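Local coordinates for L-lysine 6-oxidase (Marinomonas mediterranea, PDB 3WEV), which oxidises the side-chain amine of free L-lysine with a cysteine tryptophylquinone cofactor, releasing ammonium and the hydrogen peroxide that makes it antibacterial, at residues S381-V386 with V398-L403; I518-F523 with K569-P574. All blocks are in the same frame, centred on the assembly; numbering follows the deposited sequence.

Contact 1. Residues S381-V386 with V398-L403; sequences SGSNSV and VVEKFL. With LYS (lysine), chain M.
The amide of Asn-384 reaches along the neighbouring chain and gives a hydrogen from ND2 to the backbone oxygen O of Val-398, 2.7 Å away. The acceptor lies almost exactly in the plane of the amide, 2° out of it, and the bond is nearly straight. With CG anti to the backbone N, chi1 -176° carries the amide out toward Val-398, while its other atom, OD1, turns back to accept from N of Val-386 and closes an Asx turn; Ser-387 N also binds OD1. Asparagine suits the place because one flat group joins a donor and an acceptor.

The side chain of Glu-400 diverges from that of Asn-384. Its OE2 takes the N-H of Ser-383 at 2.8 Å, met from above the carboxylate plane rather than within it. A water bridges the same oxygen to OG of Ser-383, and that hydroxyl is also bonded to N of Met-447.

The two residues belong to a short antiparallel ladder interrupted by a classic beta bulge: Ser-383 and Asn-384 both face Glu-400. Asn-384 and Glu-400 exchange backbone bonds, N to O at 2.8 Å and, in return, Glu-400 N to Asn-384 O at 3.0 Å. Further along, N of Gly-382 donates to O of Lys-401 at 2.7 Å. Glycine fits here because the carbonyls of Glu-400 and Phe-402 already take up the position where a side chain would start; its CA lies 3.4 Å from O of Glu-400.

The serines hold the loop's own shape. OG of Ser-385 donates to OG of Ser-381 at 2.7 Å, and OG of Ser-381 donates in turn to O of Gly-382. Leu-403 lays its CB against O of Ser-381, whereas Lys-401 points away and gives NZ to the carbonyl of Glu-525.

Contact 2. Residues I518-F523 with K569-P574; sequences IQTVNF and KVPLPP. With LYS (lysine), chain M.
Two hydrogen bonds tie Asn-522 and Phe-523 to the proline-rich chain opposite. ND2 of Asn-522 donates to O of Leu-572 at 2.8 Å; the oxygen lies in the plane of the amide, but the nitrogen stands above the carbonyl plane of Leu-572, 56° out of it. One residue on, the backbone N of Phe-523 meets O of Pro-574 at 3.1 Å, nearly along the C=O axis. Pro-571, Pro-573 and Pro-574 lack N-H groups, so their chain offers mainly carbonyl oxygens, and an asparagine amide donor and the N-H of Phe-523 use two of them. CG of Asn-522 is anti to the backbone N (chi1 170°), which carries the amide across to Leu-572. OD1 receives N of Glu-525, and ND2 also bonds OG of Ser-524.

A weaker polar contact backs this up: CA of Asn-522 directs its hydrogen at O of Pro-574, 3.4 Å away.

Van der Waals contacts flank the bonds. CG of Pro-574 sits over one face of the Phe-523 ring, 4.1 Å above its plane and offset toward the rim, the side chains crossing at about a right angle. The peptide before Pro-574 is cis, a geometry open to proline at little cost. At the other end CG2 of Thr-520 touches CB of Pro-571 at 3.9 Å, while the CD2 methyl of Leu-572 rests against the amide of Asn-522 at ND2.

Gln-519 faces a different partner, the bound lysine: OE1 accepts from its amino N at 2.7 Å and NE2 donates to OXT.

Strand 518-522 pairs antiparallel with strand 575-579, and residues 569-574 lead into that partner from the end of strand 557-571, which forms a two-stranded antiparallel hairpin with strand 530-543. Leu-572 packs on Ala-531 of the hairpin, and Phe-523 on Phe-402 of strand 400-402.

In the fold
Contact 1 and contact 2 have centres 11 Å apart and meet along strand 518-522. Lys-401 NZ lies 2.9 Å from Asn-522 O, a probable hydrogen bond, and CZ of Phe-402 packs on CG1 of Val-521 at 3.6 Å. Ser-385 touches both Val-521 and Gln-519. Each contact reaches the bound lysine at one end: 518-523 does so through Gln-519, while Val-386 of 381-386 makes a van der Waals contact, its CG1 3.7 Å from O of the ligand. Lys-530 and Cys-448 also bind this substrate. Nearby, Trp-580, which bonds Gln-519, directly precedes the tryptophylquinone Trp-581, cross-linked to Cys-516, two residues before strand 518-522.

Contact 1. Residues S381-V386 with V398-L403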
loop_
_atom_site.group_PDB
_atom_site.type_symbol
_atom_site.label_atom_id
_atom_site.label_comp_id
_atom_site.label_asym_id
_atom_site.label_seq_id
_atom_site.Cartn_x
_atom_site.Cartn_y
_atom_site.Cartn_z
ATOM N N SER B 381 -4.892 4.373 -31.371
ATOM C CA SER B 381 -3.632 4.977 -30.869
ATOM C C SER B 381 -2.471 4.621 -31.807
ATOM O O SER B 381 -2.458 3.541 -32.465
ATOM C CB SER B 381 -3.321 4.524 -29.477
ATOM O OG SER B 381 -2.051 4.955 -28.993
ATOM N N GLY B 382 -1.512 5.556 -31.875
ATOM C CA GLY B 382 -0.172 5.241 -32.386
ATOM C C GLY B 382 0.769 4.666 -31.353
ATOM O O GLY B 382 0.334 4.235 -30.274
ATOM N N SER B 383 2.060 4.653 -31.723
ATOM C CA SER B 383 3.060 4.018 -30.946
ATOM C C SER B 383 3.618 4.883 -29.813
ATOM O O SER B 383 4.441 4.405 -29.066
ATOM C CB SER B 383 4.189 3.394 -31.834
ATOM O OG SER B 383 3.767 2.286 -32.622
ATOM N N ASN B 384 3.161 6.124 -29.659
ATOM C CA ASN B 384 3.349 6.859 -28.421
ATOM C C ASN B 384 2.381 7.923 -28.191
ATOM O O ASN B 384 2.577 9.109 -28.543
ATOM C CB ASN B 384 4.760 7.422 -28.186
ATOM C CG ASN B 384 4.878 8.082 -26.828
ATOM O OD1 ASN B 384 4.116 7.771 -25.881
ATOM N ND2 ASN B 384 5.846 8.957 -26.690
ATOM N N SER B 385 1.277 7.517 -27.566
ATOM C CA SER B 385 0.214 8.423 -27.159
ATOM C C SER B 385 0.274 8.573 -25.578
ATOM O O SER B 385 -0.666 9.137 -24.982
ATOM C CB SER B 385 -1.150 7.780 -27.512
ATOM O OG SER B 385 -1.172 6.472 -26.911
ATOM N N VAL B 386 1.365 8.086 -24.963
ATOM C CA VAL B 386 1.538 7.975 -23.524
ATOM C C VAL B 386 2.380 9.116 -22.856
ATOM O O VAL B 386 1.952 9.696 -21.839
ATOM C CB VAL B 386 2.158 6.604 -23.218
ATOM C CG1 VAL B 386 2.435 6.448 -21.725
ATOM C CG2 VAL B 386 1.177 5.497 -23.671
ATOM N N VAL B 398 10.237 11.176 -28.329
ATOM C CA VAL B 398 9.494 10.932 -29.562
ATOM C C VAL B 398 8.015 10.603 -29.313
ATOM O O VAL B 398 7.699 9.735 -28.494
ATOM C CB VAL B 398 10.165 9.844 -30.387
ATOM C CG1 VAL B 398 9.369 9.494 -31.636
ATOM C CG2 VAL B 398 11.525 10.348 -30.838
ATOM N N VAL B 399 7.152 11.356 -29.992
ATOM C CA VAL B 399 5.741 11.195 -29.879
ATOM C C VAL B 399 5.162 10.626 -31.207
ATOM O O VAL B 399 5.539 11.000 -32.333
ATOM C CB VAL B 399 5.076 12.531 -29.540
ATOM C CG1 VAL B 399 3.544 12.496 -29.692
ATOM C CG2 VAL B 399 5.535 12.999 -28.190
ATOM N N GLU B 400 4.155 9.772 -31.050
ATOM C CA GLU B 400 3.365 9.344 -32.214
ATOM C C GLU B 400 1.939 8.976 -31.726
ATOM O O GLU B 400 1.689 7.868 -31.243
ATOM C CB GLU B 400 4.002 8.126 -32.888
ATOM C CG GLU B 400 3.382 7.836 -34.248
ATOM C CD GLU B 400 3.574 6.403 -34.743
ATOM O OE1 GLU B 400 4.566 6.178 -35.505
ATOM O OE2 GLU B 400 2.757 5.531 -34.343
ATOM N N LYS B 401 1.039 9.932 -31.806
ATOM C CA LYS B 401 -0.210 9.843 -31.071
ATOM C C LYS B 401 -1.239 8.873 -31.668
ATOM O O LYS B 401 -1.843 8.032 -30.938
ATOM C CB LYS B 401 -0.848 11.188 -30.988
ATOM C CG LYS B 401 -0.060 12.208 -30.178
ATOM C CD LYS B 401 -0.930 13.437 -30.009
ATOM C CE LYS B 401 -0.230 14.377 -29.013
ATOM N NZ LYS B 401 -1.107 15.575 -28.847
ATOM N N PHE B 402 -1.387 8.944 -32.983
ATOM C CA PHE B 402 -2.431 8.188 -33.702
ATOM C C PHE B 402 -1.912 7.275 -34.800
ATOM O O PHE B 402 -0.869 7.551 -35.389
ATOM C CB PHE B 402 -3.455 9.159 -34.273
ATOM C CG PHE B 402 -4.154 10.008 -33.217
ATOM C CD1 PHE B 402 -5.031 9.414 -32.301
ATOM C CD2 PHE B 402 -3.898 11.344 -33.103
ATOM C CE1 PHE B 402 -5.659 10.169 -31.317
ATOM C CE2 PHE B 402 -4.531 12.124 -32.130
ATOM C CZ PHE B 402 -5.400 11.535 -31.224
ATOM N N LEU B 403 -2.685 6.219 -35.091
ATOM C CA LEU B 403 -2.238 5.142 -35.980
ATOM C C LEU B 403 -2.144 5.574 -37.445
ATOM O O LEU B 403 -2.885 6.420 -37.912
ATOM C CB LEU B 403 -3.142 3.907 -35.803
ATOM C CG LEU B 403 -2.651 2.563 -36.380
ATOM C CD1 LEU B 403 -1.265 2.241 -35.818
ATOM C CD2 LEU B 403 -3.671 1.433 -36.130
HETATM N N LYS M . -2.521 3.457 -20.731
HETATM C CA LYS M . -1.079 3.252 -20.418
HETATM C C LYS M . -0.482 4.559 -19.809
HETATM O O LYS M . 0.638 4.448 -19.238
HETATM C CB LYS M . -0.313 2.692 -21.642
HETATM C CG LYS M . -0.894 1.578 -22.519
HETATM C CD LYS M . 0.098 0.502 -22.955
HETATM C CE LYS M . -0.356 -0.264 -24.196
HETATM N NZ LYS M . 0.375 -0.800 -25.158
HETATM O OXT LYS M . -1.037 5.710 -19.849
HETATM O O HOH W 1 2.953 3.119 -34.918
#

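Contact 2. Residues I518-F523 with K569-P574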
loop_
_atom_site.group_PDB
_atom_site.type_symbol
_atom_site.label_atom_id
_atom_site.label_comp_id
_atom_site.label_asym_id
_atom_site.label_seq_id
_atom_site.Cartn_x
_atom_site.Cartn_y
_atom_site.Cartn_z
ATOM N N ILE B 518 -7.804 1.134 -23.881
ATOM C CA ILE B 518 -7.992 2.408 -24.554
ATOM C C ILE B 518 -7.012 3.429 -24.040
ATOM O O ILE B 518 -6.419 3.211 -22.994
ATOM C CB ILE B 518 -9.406 2.922 -24.408
ATOM C CG1 ILE B 518 -9.780 3.209 -22.957
ATOM C CG2 ILE B 518 -10.355 1.930 -25.030
ATOM C CD1 ILE B 518 -9.478 4.631 -22.589
ATOM N N GLN B 519 -6.843 4.515 -24.805
ATOM C CA GLN B 519 -6.050 5.655 -24.365
ATOM C C GLN B 519 -6.842 6.891 -24.653
ATOM O O GLN B 519 -7.481 6.970 -25.712
ATOM C CB GLN B 519 -4.735 5.722 -25.168
ATOM C CG GLN B 519 -3.651 6.571 -24.490
ATOM C CD GLN B 519 -2.996 5.925 -23.293
ATOM O OE1 GLN B 519 -3.037 4.724 -23.065
ATOM N NE2 GLN B 519 -2.389 6.777 -22.469
ATOM N N THR B 520 -6.839 7.845 -23.703
ATOM C CA THR B 520 -7.479 9.120 -23.909
ATOM C C THR B 520 -6.347 10.039 -24.406
ATOM O O THR B 520 -5.472 10.438 -23.655
ATOM C CB THR B 520 -8.157 9.557 -22.564
ATOM O OG1 THR B 520 -9.278 8.659 -22.364
ATOM C CG2 THR B 520 -8.697 10.919 -22.647
ATOM N N VAL B 521 -6.370 10.346 -25.683
ATOM C CA VAL B 521 -5.265 11.042 -26.387
ATOM C C VAL B 521 -5.538 12.498 -26.727
ATOM O O VAL B 521 -6.517 12.852 -27.411
ATOM C CB VAL B 521 -4.870 10.281 -27.662
ATOM C CG1 VAL B 521 -3.586 10.808 -28.245
ATOM C CG2 VAL B 521 -4.789 8.773 -27.373
ATOM N N ASN B 522 -4.642 13.356 -26.264
ATOM C CA ASN B 522 -4.740 14.789 -26.541
ATOM C C ASN B 522 -4.639 15.047 -28.046
ATOM O O ASN B 522 -3.826 14.442 -28.706
ATOM C CB ASN B 522 -3.608 15.566 -25.854
ATOM C CG ASN B 522 -3.575 16.996 -26.357
ATOM O OD1 ASN B 522 -2.838 17.353 -27.324
ATOM N ND2 ASN B 522 -4.445 17.794 -25.799
ATOM N N PHE B 523 -5.459 15.933 -28.606
ATOM C CA PHE B 523 -5.261 16.283 -30.009
ATOM C C PHE B 523 -5.129 17.795 -30.329
ATOM O O PHE B 523 -5.396 18.241 -31.452
ATOM C CB PHE B 523 -6.334 15.602 -30.805
ATOM C CG PHE B 523 -7.726 16.031 -30.472
ATOM C CD1 PHE B 523 -8.334 17.098 -31.134
ATOM C CD2 PHE B 523 -8.433 15.364 -29.508
ATOM C CE1 PHE B 523 -9.664 17.426 -30.842
ATOM C CE2 PHE B 523 -9.733 15.730 -29.176
ATOM C CZ PHE B 523 -10.369 16.759 -29.841
ATOM N N LYS B 569 0.128 13.557 -13.983
ATOM C CA LYS B 569 0.245 13.082 -15.397
ATOM C C LYS B 569 -1.111 12.541 -15.821
ATOM O O LYS B 569 -1.372 11.377 -15.635
ATOM C CB LYS B 569 1.235 11.915 -15.566
ATOM C CG LYS B 569 2.684 12.381 -15.477
ATOM C CD LYS B 569 3.698 11.274 -15.730
ATOM C CE LYS B 569 5.120 11.850 -15.589
ATOM N NZ LYS B 569 6.198 11.054 -16.257
ATOM N N VAL B 570 -1.945 13.367 -16.408
ATOM C CA VAL B 570 -3.190 12.879 -16.967
ATOM C C VAL B 570 -3.305 13.416 -18.358
ATOM O O VAL B 570 -2.627 14.358 -18.717
ATOM C CB VAL B 570 -4.411 13.323 -16.139
ATOM C CG1 VAL B 570 -4.405 12.622 -14.759
ATOM C CG2 VAL B 570 -4.406 14.848 -16.000
ATOM N N PRO B 571 -4.170 12.802 -19.172
ATOM C CA PRO B 571 -4.333 13.277 -20.530
ATOM C C PRO B 571 -4.697 14.769 -20.572
ATOM O O PRO B 571 -5.516 15.202 -19.813
ATOM C CB PRO B 571 -5.490 12.432 -21.007
ATOM C CG PRO B 571 -5.183 11.076 -20.363
ATOM C CD PRO B 571 -4.942 11.552 -18.947
ATOM N N LEU B 572 -4.078 15.523 -21.430
ATOM C CA LEU B 572 -4.389 16.925 -21.584
ATOM C C LEU B 572 -5.618 17.083 -22.426
ATOM O O LEU B 572 -5.650 16.583 -23.543
ATOM C CB LEU B 572 -3.243 17.652 -22.287
ATOM C CG LEU B 572 -3.541 19.136 -22.568
ATOM C CD1 LEU B 572 -3.489 19.961 -21.314
ATOM C CD2 LEU B 572 -2.544 19.712 -23.579
ATOM N N PRO B 573 -6.650 17.765 -21.928
ATOM C CA PRO B 573 -7.809 18.038 -22.824
ATOM C C PRO B 573 -7.507 19.074 -23.849
ATOM O O PRO B 573 -6.637 19.915 -23.615
ATOM C CB PRO B 573 -8.930 18.501 -21.865
ATOM C CG PRO B 573 -8.289 18.578 -20.522
ATOM C CD PRO B 573 -6.809 18.354 -20.593
ATOM N N PRO B 574 -8.206 19.070 -24.992
ATOM C CA PRO B 574 -9.278 18.085 -25.337
ATOM C C PRO B 574 -8.661 16.781 -25.827
ATOM O O PRO B 574 -7.570 16.751 -26.488
ATOM C CB PRO B 574 -10.092 18.798 -26.406
ATOM C CG PRO B 574 -9.049 19.574 -27.133
ATOM C CD PRO B 574 -8.019 20.036 -26.072
HETATM N N LYS M . -2.521 3.457 -20.731
HETATM C CA LYS M . -1.079 3.252 -20.418
HETATM C C LYS M . -0.482 4.559 -19.809
HETATM O O LYS M . 0.638 4.448 -19.238
HETATM C CB LYS M . -0.313 2.692 -21.642
HETATM C CG LYS M . -0.894 1.578 -22.519
HETATM C CD LYS M . 0.098 0.502 -22.955
HETATM C CE LYS M . -0.356 -0.264 -24.196
HETATM N NZ LYS M . 0.375 -0.800 -25.158
HETATM O OXT LYS M . -1.037 5.710 -19.849
#